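Local coordinates for uncharacterized protein (Bacteroides uniformis, PDB 4IYK), which is of unknown function but, as a two-domain DUF3823 family protein, is a putative carbohydrate-binding protein, at residues K154-F166 and Y178-L191. Sequence-based numbering, arbitrary orientation. Where two conformers were deposited one is given.
Sequences KLTLNGGTDKQVF and YTLSIDLGQNADVL. With EDO (1,2-ethanediol), chain F.
The side-chain amide of N187 reads the backbone of N158 at two points. N158 N donates to N187 OD1 at 2.7 Å, almost straight and in the carbonyl plane, on a lone pair. N187 ND2 returns a bond to N158 O at 3.1 Å. The N158 side chain answers in the other direction: its ND2 donates to Q186 O at 2.8 Å, with the donor close to the C=O axis. The N158 and N187 side chains run past each other in opposite senses, their amide planes 21° apart.

L157 lies beside this clasp. One branch, CD1, meets I182 CD1 at 3.7 Å, the two side chains crossing at about a right angle. The other branch, CD2, reaches V190 CG2 and L191 CD1. L155 extends the apolar patch, its CD1 against L191 CD2 at 3.8 Å.

After G159, a type I turn from G160 to K163 brings T161 against strand 178-183. S181 N donates to T161 O at 3.0 Å, and T161 OG1 donates to S181 O. A chi1 of 50° sets this hydroxyl between its own backbone N and carbonyl carbon, facing the strand. The segments belong to the C-terminal, E-set-clan domain. Strand 178-183 edges one antiparallel sheet, beside strand 120-129, while strand 163-166 pairs with strand 135-144 of another. The contact thus links two sheets. Where the strands diverge, F166 CZ still touches Y178 CE1.

N187 is itself positioned by a further bond, from its ND2 to D183 O at 2.9 Å. D183 OD1 accepts from Q186 N, three residues on, in an Asx motif. A water joins N158 ND2 to D189 OD2, and another joins N158 O to D183 N.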
loop_
_atom_site.group_PDB
_atom_site.type_symbol
_atom_site.label_atom_id
_atom_site.label_comp_id
_atom_site.label_asym_id
_atom_site.label_seq_id
_atom_site.Cartn_x
_atom_site.Cartn_y
_atom_site.Cartn_z
ATOM N N LYS A 154 4.115 -11.743 -3.640
ATOM C CA LYS A 154 5.571 -11.651 -3.598
ATOM C C LYS A 154 6.249 -12.989 -3.797
ATOM O O LYS A 154 5.672 -14.050 -3.517
ATOM C CB LYS A 154 6.005 -11.069 -2.232
ATOM C CG LYS A 154 5.590 -11.940 -1.042
ATOM C CD LYS A 154 5.843 -11.271 0.301
ATOM C CE LYS A 154 5.297 -12.171 1.404
ATOM N NZ LYS A 154 5.854 -11.808 2.720
ATOM N N LEU A 155 7.508 -12.913 -4.257
ATOM C CA LEU A 155 8.389 -14.052 -4.450
ATOM C C LEU A 155 9.185 -14.269 -3.172
ATOM O O LEU A 155 9.408 -13.334 -2.417
ATOM C CB LEU A 155 9.331 -13.796 -5.644
ATOM C CG LEU A 155 8.645 -13.644 -7.000
ATOM C CD1 LEU A 155 9.603 -13.018 -8.024
ATOM C CD2 LEU A 155 8.092 -15.005 -7.490
ATOM N N THR A 156 9.566 -15.513 -2.912
ATOM C CA THR A 156 10.378 -15.905 -1.754
ATOM C C THR A 156 11.823 -15.796 -2.235
ATOM O O THR A 156 12.183 -16.454 -3.221
ATOM C CB THR A 156 9.979 -17.318 -1.331
ATOM O OG1 THR A 156 8.581 -17.309 -1.074
ATOM C CG2 THR A 156 10.775 -17.820 -0.121
ATOM N N LEU A 157 12.628 -14.978 -1.549
ATOM C CA LEU A 157 14.002 -14.695 -1.964
ATOM C C LEU A 157 15.065 -15.182 -0.983
ATOM O O LEU A 157 14.823 -15.244 0.218
ATOM C CB LEU A 157 14.163 -13.171 -2.175
ATOM C CG LEU A 157 13.212 -12.491 -3.197
ATOM C CD1 LEU A 157 13.374 -10.979 -3.158
ATOM C CD2 LEU A 157 13.425 -13.036 -4.640
ATOM N N ASN A 158 16.286 -15.416 -1.514
ATOM C CA ASN A 158 17.449 -15.823 -0.729
ATOM C C ASN A 158 18.358 -14.649 -0.420
ATOM O O ASN A 158 18.471 -13.743 -1.242
ATOM C CB ASN A 158 18.258 -16.854 -1.497
ATOM C CG ASN A 158 17.509 -18.053 -1.976
ATOM O OD1 ASN A 158 16.804 -18.717 -1.221
ATOM N ND2 ASN A 158 17.758 -18.428 -3.222
ATOM N N GLY A 159 19.047 -14.702 0.731
ATOM C CA GLY A 159 20.027 -13.689 1.097
ATOM C C GLY A 159 19.748 -12.813 2.293
ATOM O O GLY A 159 20.693 -12.328 2.911
ATOM N N GLY A 160 18.473 -12.554 2.561
ATOM C CA GLY A 160 18.010 -11.753 3.699
ATOM C C GLY A 160 18.143 -10.243 3.623
ATOM O O GLY A 160 17.611 -9.545 4.493
ATOM N N THR A 161 18.860 -9.716 2.614
ATOM C CA THR A 161 19.111 -8.260 2.449
ATOM C C THR A 161 17.887 -7.498 1.856
ATOM O O THR A 161 17.910 -6.265 1.779
ATOM C CB THR A 161 20.354 -8.044 1.560
ATOM O OG1 THR A 161 20.198 -8.831 0.394
ATOM C CG2 THR A 161 21.644 -8.467 2.241
ATOM N N ASP A 162 16.846 -8.233 1.404
ATOM C CA ASP A 162 15.633 -7.659 0.813
ATOM C C ASP A 162 14.631 -7.230 1.892
ATOM O O ASP A 162 13.612 -6.625 1.568
ATOM C CB ASP A 162 14.966 -8.682 -0.126
ATOM C CG ASP A 162 14.634 -9.995 0.575
ATOM O OD1 ASP A 162 15.571 -10.624 1.140
ATOM O OD2 ASP A 162 13.435 -10.399 0.561
ATOM N N LYS A 163 14.908 -7.586 3.164
ATOM C CA LYS A 163 14.017 -7.333 4.281
ATOM C C LYS A 163 14.790 -7.107 5.591
ATOM O O LYS A 163 15.770 -7.797 5.855
ATOM C CB LYS A 163 13.069 -8.549 4.424
ATOM C CG LYS A 163 12.047 -8.463 5.568
ATOM C CD LYS A 163 11.260 -9.766 5.703
ATOM C CE LYS A 163 10.132 -9.606 6.699
ATOM N NZ LYS A 163 9.426 -10.886 6.952
ATOM N N GLN A 164 14.320 -6.151 6.413
ATOM C CA GLN A 164 14.891 -5.893 7.730
ATOM C C GLN A 164 13.771 -5.728 8.748
ATOM O O GLN A 164 12.759 -5.061 8.477
ATOM C CB GLN A 164 15.851 -4.697 7.758
ATOM C CG GLN A 164 16.755 -4.727 9.004
ATOM C CD GLN A 164 17.638 -3.525 9.188
ATOM O OE1 GLN A 164 17.573 -2.555 8.427
ATOM N NE2 GLN A 164 18.463 -3.556 10.236
ATOM N N VAL A 165 13.933 -6.401 9.910
ATOM C CA VAL A 165 12.951 -6.384 10.998
ATOM C C VAL A 165 13.591 -5.673 12.170
ATOM O O VAL A 165 14.769 -5.914 12.500
ATOM C CB VAL A 165 12.419 -7.801 11.376
ATOM C CG1 VAL A 165 11.436 -7.747 12.557
ATOM C CG2 VAL A 165 11.767 -8.483 10.168
ATOM N N PHE A 166 12.831 -4.748 12.762
ATOM C CA PHE A 166 13.274 -3.987 13.929
ATOM C C PHE A 166 12.507 -4.501 15.145
ATOM O O PHE A 166 11.270 -4.451 15.175
ATOM C CB PHE A 166 13.104 -2.462 13.716
ATOM C CG PHE A 166 13.736 -1.994 12.421
ATOM C CD1 PHE A 166 13.005 -1.977 11.236
ATOM C CD2 PHE A 166 15.064 -1.579 12.385
ATOM C CE1 PHE A 166 13.606 -1.609 10.031
ATOM C CE2 PHE A 166 15.657 -1.183 11.179
ATOM C CZ PHE A 166 14.919 -1.191 10.012
ATOM N N TYR A 178 17.765 4.391 4.180
ATOM C CA TYR A 178 17.654 2.938 4.238
ATOM C C TYR A 178 18.065 2.342 2.905
ATOM O O TYR A 178 17.819 2.946 1.866
ATOM C CB TYR A 178 16.227 2.514 4.613
ATOM C CG TYR A 178 15.815 2.897 6.018
ATOM C CD1 TYR A 178 16.069 2.051 7.095
ATOM C CD2 TYR A 178 15.129 4.082 6.269
ATOM C CE1 TYR A 178 15.664 2.380 8.386
ATOM C CE2 TYR A 178 14.728 4.427 7.558
ATOM C CZ TYR A 178 14.994 3.569 8.613
ATOM O OH TYR A 178 14.604 3.887 9.889
ATOM N N THR A 179 18.724 1.175 2.936
ATOM C CA THR A 179 19.133 0.427 1.733
ATOM C C THR A 179 18.687 -1.021 1.859
ATOM O O THR A 179 18.918 -1.648 2.895
ATOM C CB THR A 179 20.669 0.528 1.522
ATOM O OG1 THR A 179 21.032 1.911 1.402
ATOM C CG2 THR A 179 21.149 -0.222 0.277
ATOM N N LEU A 180 18.043 -1.554 0.802
ATOM C CA LEU A 180 17.643 -2.962 0.674
ATOM C C LEU A 180 18.203 -3.483 -0.646
ATOM O O LEU A 180 18.379 -2.711 -1.584
ATOM C CB LEU A 180 16.118 -3.189 0.793
ATOM C CG LEU A 180 15.499 -2.768 2.147
ATOM C CD1 LEU A 180 14.009 -2.620 2.029
ATOM C CD2 LEU A 180 15.889 -3.735 3.299
ATOM N N SER A 181 18.545 -4.771 -0.692
ATOM C CA SER A 181 19.195 -5.392 -1.847
ATOM C C SER A 181 18.650 -6.752 -2.180
ATOM O O SER A 181 18.338 -7.538 -1.269
ATOM C CB SER A 181 20.690 -5.575 -1.561
ATOM O OG SER A 181 21.423 -4.373 -1.694
ATOM N N ILE A 182 18.668 -7.079 -3.494
ATOM C CA ILE A 182 18.376 -8.404 -4.026
ATOM C C ILE A 182 19.538 -8.779 -4.964
ATOM O O ILE A 182 19.806 -8.055 -5.925
ATOM C CB ILE A 182 16.997 -8.557 -4.718
ATOM C CG1 ILE A 182 15.823 -8.180 -3.764
ATOM C CG2 ILE A 182 16.826 -10.005 -5.243
ATOM C CD1 ILE A 182 14.562 -7.718 -4.504
ATOM N N ASP A 183 20.231 -9.886 -4.669
ATOM C CA ASP A 183 21.302 -10.391 -5.527
ATOM C C ASP A 183 20.625 -11.257 -6.575
ATOM O O ASP A 183 19.984 -12.240 -6.216
ATOM C CB ASP A 183 22.361 -11.181 -4.706
ATOM C CG ASP A 183 23.555 -11.669 -5.525
ATOM O OD1 ASP A 183 23.351 -12.441 -6.485
ATOM O OD2 ASP A 183 24.679 -11.320 -5.183
ATOM N N LEU A 184 20.758 -10.907 -7.854
ATOM C CA LEU A 184 20.087 -11.639 -8.924
ATOM C C LEU A 184 20.626 -13.042 -9.129
ATOM O O LEU A 184 19.832 -13.929 -9.449
ATOM C CB LEU A 184 20.116 -10.848 -10.232
ATOM C CG LEU A 184 19.330 -9.524 -10.157
ATOM C CD1 LEU A 184 19.469 -8.724 -11.472
ATOM C CD2 LEU A 184 17.858 -9.788 -9.781
ATOM N N GLY A 185 21.938 -13.234 -8.939
ATOM C CA GLY A 185 22.594 -14.533 -9.094
ATOM C C GLY A 185 22.132 -15.551 -8.067
ATOM O O GLY A 185 22.039 -16.746 -8.364
ATOM N N GLN A 186 21.844 -15.072 -6.846
ATOM C CA GLN A 186 21.374 -15.861 -5.712
ATOM C C GLN A 186 19.863 -16.126 -5.795
ATOM O O GLN A 186 19.345 -16.923 -5.012
ATOM C CB GLN A 186 21.714 -15.116 -4.396
ATOM C CG GLN A 186 23.227 -15.222 -4.036
ATOM C CD GLN A 186 23.677 -16.637 -3.816
ATOM O OE1 GLN A 186 24.355 -17.262 -4.664
ATOM N NE2 GLN A 186 23.237 -17.215 -2.716
ATOM N N ASN A 187 19.165 -15.463 -6.751
ATOM C CA ASN A 187 17.731 -15.547 -6.919
ATOM C C ASN A 187 17.318 -15.787 -8.375
ATOM O O ASN A 187 16.201 -15.439 -8.771
ATOM C CB ASN A 187 17.123 -14.246 -6.380
ATOM C CG ASN A 187 17.206 -14.192 -4.874
ATOM O OD1 ASN A 187 16.574 -14.985 -4.193
ATOM N ND2 ASN A 187 18.098 -13.369 -4.332
ATOM N N ALA A 188 18.186 -16.437 -9.156
ATOM C CA ALA A 188 17.939 -16.698 -10.590
ATOM C C ALA A 188 16.745 -17.631 -10.846
ATOM O O ALA A 188 16.197 -17.619 -11.934
ATOM C CB ALA A 188 19.185 -17.286 -11.220
ATOM N N ASP A 189 16.356 -18.436 -9.853
ATOM C CA ASP A 189 15.253 -19.397 -9.951
ATOM C C ASP A 189 13.880 -18.682 -10.089
ATOM O O ASP A 189 13.018 -19.160 -10.839
ATOM C CB ASP A 189 15.263 -20.356 -8.724
ATOM C CG ASP A 189 15.054 -19.724 -7.354
ATOM O OD1 ASP A 189 15.439 -18.537 -7.167
ATOM O OD2 ASP A 189 14.516 -20.418 -6.454
ATOM N N VAL A 190 13.701 -17.538 -9.419
ATOM C CA VAL A 190 12.425 -16.807 -9.444
ATOM C C VAL A 190 12.550 -15.416 -10.107
ATOM O O VAL A 190 11.530 -14.817 -10.422
ATOM C CB VAL A 190 11.757 -16.721 -8.048
ATOM C CG1 VAL A 190 11.419 -18.125 -7.533
ATOM C CG2 VAL A 190 12.607 -15.936 -7.038
ATOM N N LEU A 191 13.782 -14.902 -10.308
ATOM C CA LEU A 191 14.010 -13.616 -10.998
ATOM C C LEU A 191 14.798 -13.962 -12.238
ATOM O O LEU A 191 16.023 -13.994 -12.211
ATOM C CB LEU A 191 14.734 -12.597 -10.081
ATOM C CG LEU A 191 13.916 -12.089 -8.871
ATOM C CD1 LEU A 191 14.794 -11.292 -7.932
ATOM C CD2 LEU A 191 12.737 -11.255 -9.305
HETATM C C1 EDO F . 14.060 -9.854 14.427
HETATM O O1 EDO F . 12.771 -10.012 14.998
HETATM C C2 EDO F . 14.515 -8.389 14.612
HETATM O O2 EDO F . 15.820 -8.204 14.094
HETATM O O HOH W 1 12.843 -19.373 -4.410
HETATM O O HOH W 2 16.080 -20.710 -4.173
HETATM O O HOH W 3 20.037 -11.101 -2.133
#